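Local coordinates for sister chromatid cohesion protein (Chaetomium thermophilum, PDB 5T8V), which probably loads the cohesin ring onto chromatin, this chain being the C-terminal, HEAT-repeat part of a Scc2/Nipped-B family protein, at residues S358-L372 against S538-G550. Numbering follows the deposited sequence.
Sequences STAIRDLDTISTPLL and SEWGSKICTCYDG
Both carboxylate oxygens of Asp549 are held by Arg362 in an end-on, two-pronged salt bridge: NH2 gives the shorter bond to OD1, 2.7 Å, and NH1 a longer one to OD2, 3.2 Å. The pair closes one end of a packed helix pair in the HEAT-repeat solenoid, where segments 358-372 and 538-550, parts of helices 357-391 and 527-550, cross at 130° between their N-to-C directions, their axes 8.9 Å apart at closest. Arginine suits the place because its two parallel N-H groups match the syn sides of a carboxylate, and the two planes lie only 22° apart. Bends at chi2 and chi3 curl the chain so that the guanidinium reaches across; Asp365 OD2 adds a long ionic contact to NH1. Were alanine to stand at Arg362, Asp549 would be likely to lose its countercharge and be left to turn near the like-charged Asp365.

Next to this salt bridge, Ile361 is a knob in the hole formed by Ile544, Cys545, Tyr548 and Asp549. Its CG1 lies over one face of the Tyr548 ring, 3.7 Å from the centroid, a CH-pi contact, while CD1 reaches Ile544 CG2. Tyrosine suits the place: its face takes the isoleucine and its OH is hydrogen-bonded to His357 ND1. Small residues permit close approach further along: Gly541 meets Leu364 CD2, and Cys545 SG lies 3.6 Å from Leu364 CG. Leu569 of helix 556-574 backs Ile544. Ser368 turns its OG back to its own helix, donating to Leu364 O at 2.8 Å from above the carbonyl plane.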
loop_
_atom_site.group_PDB
_atom_site.type_symbol
_atom_site.label_atom_id
_atom_site.label_comp_id
_atom_site.label_asym_id
_atom_site.label_seq_id
_atom_site.Cartn_x
_atom_site.Cartn_y
_atom_site.Cartn_z
ATOM N N SER A 358 39.467 -9.074 -33.551
ATOM C CA SER A 358 38.710 -7.851 -33.800
ATOM C C SER A 358 37.928 -7.952 -35.104
ATOM O O SER A 358 36.738 -7.613 -35.162
ATOM C CB SER A 358 39.658 -6.651 -33.827
ATOM O OG SER A 358 38.963 -5.456 -34.131
ATOM N N THR A 359 38.582 -8.429 -36.165
ATOM C CA THR A 359 37.920 -8.526 -37.460
ATOM C C THR A 359 36.814 -9.573 -37.435
ATOM O O THR A 359 35.743 -9.365 -38.014
ATOM C CB THR A 359 38.939 -8.855 -38.547
ATOM O OG1 THR A 359 40.021 -7.917 -38.490
ATOM C CG2 THR A 359 38.289 -8.789 -39.923
ATOM N N ALA A 360 37.057 -10.709 -36.778
ATOM C CA ALA A 360 36.010 -11.713 -36.631
ATOM C C ALA A 360 34.787 -11.119 -35.945
ATOM O O ALA A 360 33.647 -11.313 -36.389
ATOM C CB ALA A 360 36.546 -12.910 -35.845
ATOM N N ILE A 361 35.010 -10.375 -34.861
ATOM C CA ILE A 361 33.910 -9.729 -34.153
ATOM C C ILE A 361 33.174 -8.769 -35.074
ATOM O O ILE A 361 31.941 -8.698 -35.059
ATOM C CB ILE A 361 34.439 -9.012 -32.897
ATOM C CG1 ILE A 361 34.931 -10.039 -31.870
ATOM C CG2 ILE A 361 33.368 -8.090 -32.296
ATOM C CD1 ILE A 361 33.829 -10.798 -31.144
ATOM N N ARG A 362 33.911 -8.009 -35.885
ATOM C CA ARG A 362 33.256 -7.011 -36.724
ATOM C C ARG A 362 32.430 -7.672 -37.823
ATOM O O ARG A 362 31.305 -7.238 -38.112
ATOM C CB ARG A 362 34.304 -6.062 -37.313
ATOM C CG ARG A 362 33.801 -4.652 -37.621
ATOM C CD ARG A 362 33.069 -4.030 -36.435
ATOM N NE ARG A 362 33.777 -4.249 -35.174
ATOM C CZ ARG A 362 33.193 -4.329 -33.980
ATOM N NH1 ARG A 362 31.875 -4.226 -33.860
ATOM N NH2 ARG A 362 33.932 -4.524 -32.896
ATOM N N ASP A 363 32.965 -8.728 -38.439
ATOM C CA ASP A 363 32.182 -9.525 -39.378
ATOM C C ASP A 363 30.896 -10.016 -38.728
ATOM O O ASP A 363 29.792 -9.808 -39.255
ATOM C CB ASP A 363 33.012 -10.710 -39.868
ATOM C CG ASP A 363 34.148 -10.294 -40.779
ATOM O OD1 ASP A 363 34.365 -9.075 -40.953
ATOM O OD2 ASP A 363 34.832 -11.192 -41.317
ATOM N N LEU A 364 31.022 -10.672 -37.571
ATOM C CA LEU A 364 29.835 -11.168 -36.887
ATOM C C LEU A 364 28.846 -10.041 -36.627
ATOM O O LEU A 364 27.632 -10.229 -36.749
ATOM C CB LEU A 364 30.218 -11.853 -35.576
ATOM C CG LEU A 364 29.025 -12.308 -34.729
ATOM C CD1 LEU A 364 28.099 -13.224 -35.521
ATOM C CD2 LEU A 364 29.508 -13.004 -33.476
ATOM N N ASP A 365 29.345 -8.858 -36.273
ATOM C CA ASP A 365 28.457 -7.728 -36.027
ATOM C C ASP A 365 27.673 -7.377 -37.285
ATOM O O ASP A 365 26.446 -7.211 -37.241
ATOM C CB ASP A 365 29.266 -6.529 -35.533
ATOM C CG ASP A 365 28.399 -5.324 -35.232
ATOM O OD1 ASP A 365 27.638 -5.373 -34.243
ATOM O OD2 ASP A 365 28.484 -4.325 -35.976
ATOM N N THR A 366 28.363 -7.288 -38.427
ATOM C CA THR A 366 27.684 -6.908 -39.663
ATOM C C THR A 366 26.644 -7.947 -40.069
ATOM O O THR A 366 25.588 -7.594 -40.606
ATOM C CB THR A 366 28.692 -6.706 -40.795
ATOM O OG1 THR A 366 29.388 -7.933 -41.047
ATOM C CG2 THR A 366 29.690 -5.608 -40.446
ATOM N N ILE A 367 26.919 -9.232 -39.833
ATOM C CA ILE A 367 25.948 -10.238 -40.258
ATOM C C ILE A 367 24.784 -10.348 -39.275
ATOM O O ILE A 367 23.646 -10.606 -39.686
ATOM C CB ILE A 367 26.619 -11.608 -40.457
ATOM C CG1 ILE A 367 25.636 -12.574 -41.124
ATOM C CG2 ILE A 367 27.092 -12.177 -39.127
ATOM C CD1 ILE A 367 26.227 -13.922 -41.484
ATOM N N SER A 368 25.030 -10.154 -37.980
ATOM C CA SER A 368 24.028 -10.462 -36.967
ATOM C C SER A 368 23.145 -9.271 -36.614
ATOM O O SER A 368 21.956 -9.457 -36.334
ATOM C CB SER A 368 24.701 -10.991 -35.695
ATOM O OG SER A 368 25.431 -9.976 -35.032
ATOM N N THR A 369 23.682 -8.050 -36.608
ATOM C CA THR A 369 22.867 -6.919 -36.172
ATOM C C THR A 369 21.624 -6.710 -37.032
ATOM O O THR A 369 20.578 -6.345 -36.467
ATOM C CB THR A 369 23.710 -5.638 -36.122
ATOM O OG1 THR A 369 24.307 -5.395 -37.400
ATOM C CG2 THR A 369 24.797 -5.752 -35.056
ATOM N N PRO A 370 21.643 -6.923 -38.352
ATOM C CA PRO A 370 20.401 -6.739 -39.121
ATOM C C PRO A 370 19.305 -7.724 -38.746
ATOM O O PRO A 370 18.119 -7.370 -38.789
ATOM C CB PRO A 370 20.853 -6.934 -40.576
ATOM C CG PRO A 370 22.339 -6.808 -40.553
ATOM C CD PRO A 370 22.762 -7.316 -39.224
ATOM N N LEU A 371 19.665 -8.955 -38.380
ATOM C CA LEU A 371 18.659 -9.945 -38.010
ATOM C C LEU A 371 17.900 -9.510 -36.762
ATOM O O LEU A 371 16.662 -9.555 -36.719
ATOM C CB LEU A 371 19.331 -11.302 -37.793
ATOM C CG LEU A 371 20.144 -11.821 -38.983
ATOM C CD1 LEU A 371 20.916 -13.076 -38.608
ATOM C CD2 LEU A 371 19.244 -12.089 -40.173
ATOM N N LEU A 372 18.628 -9.074 -35.736
ATOM C CA LEU A 372 17.981 -8.610 -34.517
ATOM C C LEU A 372 17.318 -7.253 -34.704
ATOM O O LEU A 372 16.368 -6.937 -33.978
ATOM C CB LEU A 372 19.005 -8.561 -33.384
ATOM C CG LEU A 372 19.558 -9.943 -33.019
ATOM C CD1 LEU A 372 20.758 -9.803 -32.130
ATOM C CD2 LEU A 372 18.496 -10.815 -32.347
ATOM N N SER A 538 21.256 -15.937 -33.430
ATOM C CA SER A 538 21.574 -14.532 -33.660
ATOM C C SER A 538 21.740 -13.785 -32.340
ATOM O O SER A 538 22.639 -12.946 -32.207
ATOM C CB SER A 538 20.495 -13.881 -34.526
ATOM O OG SER A 538 19.206 -14.074 -33.977
ATOM N N GLU A 539 20.893 -14.080 -31.348
ATOM C CA GLU A 539 21.084 -13.484 -30.028
ATOM C C GLU A 539 22.466 -13.807 -29.474
ATOM O O GLU A 539 23.136 -12.941 -28.897
ATOM C CB GLU A 539 20.003 -13.975 -29.067
ATOM C CG GLU A 539 18.650 -13.321 -29.263
ATOM C CD GLU A 539 17.665 -13.701 -28.176
ATOM O OE1 GLU A 539 17.923 -14.690 -27.450
ATOM O OE2 GLU A 539 16.636 -13.005 -28.039
ATOM N N TRP A 540 22.905 -15.054 -29.638
ATOM C CA TRP A 540 24.224 -15.464 -29.168
ATOM C C TRP A 540 25.319 -14.656 -29.853
ATOM O O TRP A 540 26.203 -14.100 -29.192
ATOM C CB TRP A 540 24.408 -16.961 -29.425
ATOM C CG TRP A 540 25.611 -17.577 -28.779
ATOM C CD1 TRP A 540 26.515 -16.964 -27.962
ATOM C CD2 TRP A 540 26.039 -18.939 -28.901
ATOM N NE1 TRP A 540 27.481 -17.861 -27.568
ATOM C CE2 TRP A 540 27.209 -19.080 -28.132
ATOM C CE3 TRP A 540 25.545 -20.051 -29.587
ATOM C CZ2 TRP A 540 27.892 -20.289 -28.030
ATOM C CZ3 TRP A 540 26.225 -21.249 -29.485
ATOM C CH2 TRP A 540 27.384 -21.359 -28.713
ATOM N N GLY A 541 25.273 -14.578 -31.184
ATOM C CA GLY A 541 26.266 -13.785 -31.895
ATOM C C GLY A 541 26.310 -12.347 -31.413
ATOM O O GLY A 541 27.383 -11.797 -31.135
ATOM N N SER A 542 25.139 -11.718 -31.301
ATOM C CA SER A 542 25.091 -10.329 -30.862
ATOM C C SER A 542 25.684 -10.168 -29.472
ATOM O O SER A 542 26.396 -9.194 -29.205
ATOM C CB SER A 542 23.657 -9.820 -30.887
ATOM O OG SER A 542 23.593 -8.482 -30.428
ATOM N N LYS A 543 25.400 -11.108 -28.569
ATOM C CA LYS A 543 25.965 -11.009 -27.228
ATOM C C LYS A 543 27.474 -11.195 -27.245
ATOM O O LYS A 543 28.181 -10.560 -26.456
ATOM C CB LYS A 543 25.305 -12.026 -26.300
ATOM C CG LYS A 543 23.877 -11.663 -25.914
ATOM C CD LYS A 543 23.824 -10.425 -25.028
ATOM C CE LYS A 543 22.396 -10.013 -24.717
ATOM N NZ LYS A 543 22.348 -8.761 -23.906
ATOM N N ILE A 544 27.987 -12.050 -28.130
ATOM C CA ILE A 544 29.433 -12.131 -28.320
ATOM C C ILE A 544 29.986 -10.760 -28.689
ATOM O O ILE A 544 30.943 -10.267 -28.077
ATOM C CB ILE A 544 29.772 -13.187 -29.388
ATOM C CG1 ILE A 544 29.444 -14.585 -28.866
ATOM C CG2 ILE A 544 31.247 -13.114 -29.788
ATOM C CD1 ILE A 544 29.309 -15.615 -29.954
ATOM N N CYS A 545 29.383 -10.118 -29.693
ATOM C CA CYS A 545 29.869 -8.811 -30.127
ATOM C C CYS A 545 29.825 -7.796 -28.989
ATOM O O CYS A 545 30.786 -7.051 -28.770
ATOM C CB CYS A 545 29.054 -8.321 -31.321
ATOM S SG CYS A 545 29.248 -9.342 -32.791
ATOM N N THR A 546 28.712 -7.744 -28.252
ATOM C CA THR A 546 28.606 -6.791 -27.151
ATOM C C THR A 546 29.662 -7.066 -26.088
ATOM O O THR A 546 30.285 -6.135 -25.564
ATOM C CB THR A 546 27.205 -6.847 -26.540
ATOM O OG1 THR A 546 26.253 -6.358 -27.490
ATOM C CG2 THR A 546 27.122 -5.999 -25.268
ATOM N N CYS A 547 29.867 -8.339 -25.752
ATOM C CA CYS A 547 30.888 -8.700 -24.776
ATOM C C CYS A 547 32.256 -8.197 -25.212
ATOM O O CYS A 547 32.963 -7.534 -24.443
ATOM C CB CYS A 547 30.900 -10.217 -24.581
ATOM S SG CYS A 547 32.312 -10.870 -23.653
ATOM N N TYR A 548 32.643 -8.487 -26.457
ATOM C CA TYR A 548 33.960 -8.073 -26.932
ATOM C C TYR A 548 34.084 -6.552 -26.978
ATOM O O TYR A 548 35.137 -5.998 -26.640
ATOM C CB TYR A 548 34.226 -8.675 -28.310
ATOM C CG TYR A 548 35.541 -8.259 -28.926
ATOM C CD1 TYR A 548 35.650 -7.077 -29.645
ATOM C CD2 TYR A 548 36.671 -9.056 -28.806
ATOM C CE1 TYR A 548 36.843 -6.694 -30.216
ATOM C CE2 TYR A 548 37.874 -8.682 -29.378
ATOM C CZ TYR A 548 37.952 -7.500 -30.080
ATOM O OH TYR A 548 39.141 -7.114 -30.652
ATOM N N ASP A 549 33.024 -5.860 -27.397
ATOM C CA ASP A 549 33.065 -4.408 -27.531
ATOM C C ASP A 549 32.922 -3.680 -26.201
ATOM O O ASP A 549 33.134 -2.463 -26.160
ATOM C CB ASP A 549 31.963 -3.934 -28.483
ATOM C CG ASP A 549 32.218 -4.342 -29.922
ATOM O OD1 ASP A 549 33.398 -4.525 -30.292
ATOM O OD2 ASP A 549 31.237 -4.474 -30.687
ATOM N N GLY A 550 32.567 -4.380 -25.121
ATOM C CA GLY A 550 32.430 -3.728 -23.831
ATOM C C GLY A 550 33.734 -3.521 -23.091
ATOM O O GLY A 550 33.803 -2.652 -22.217
#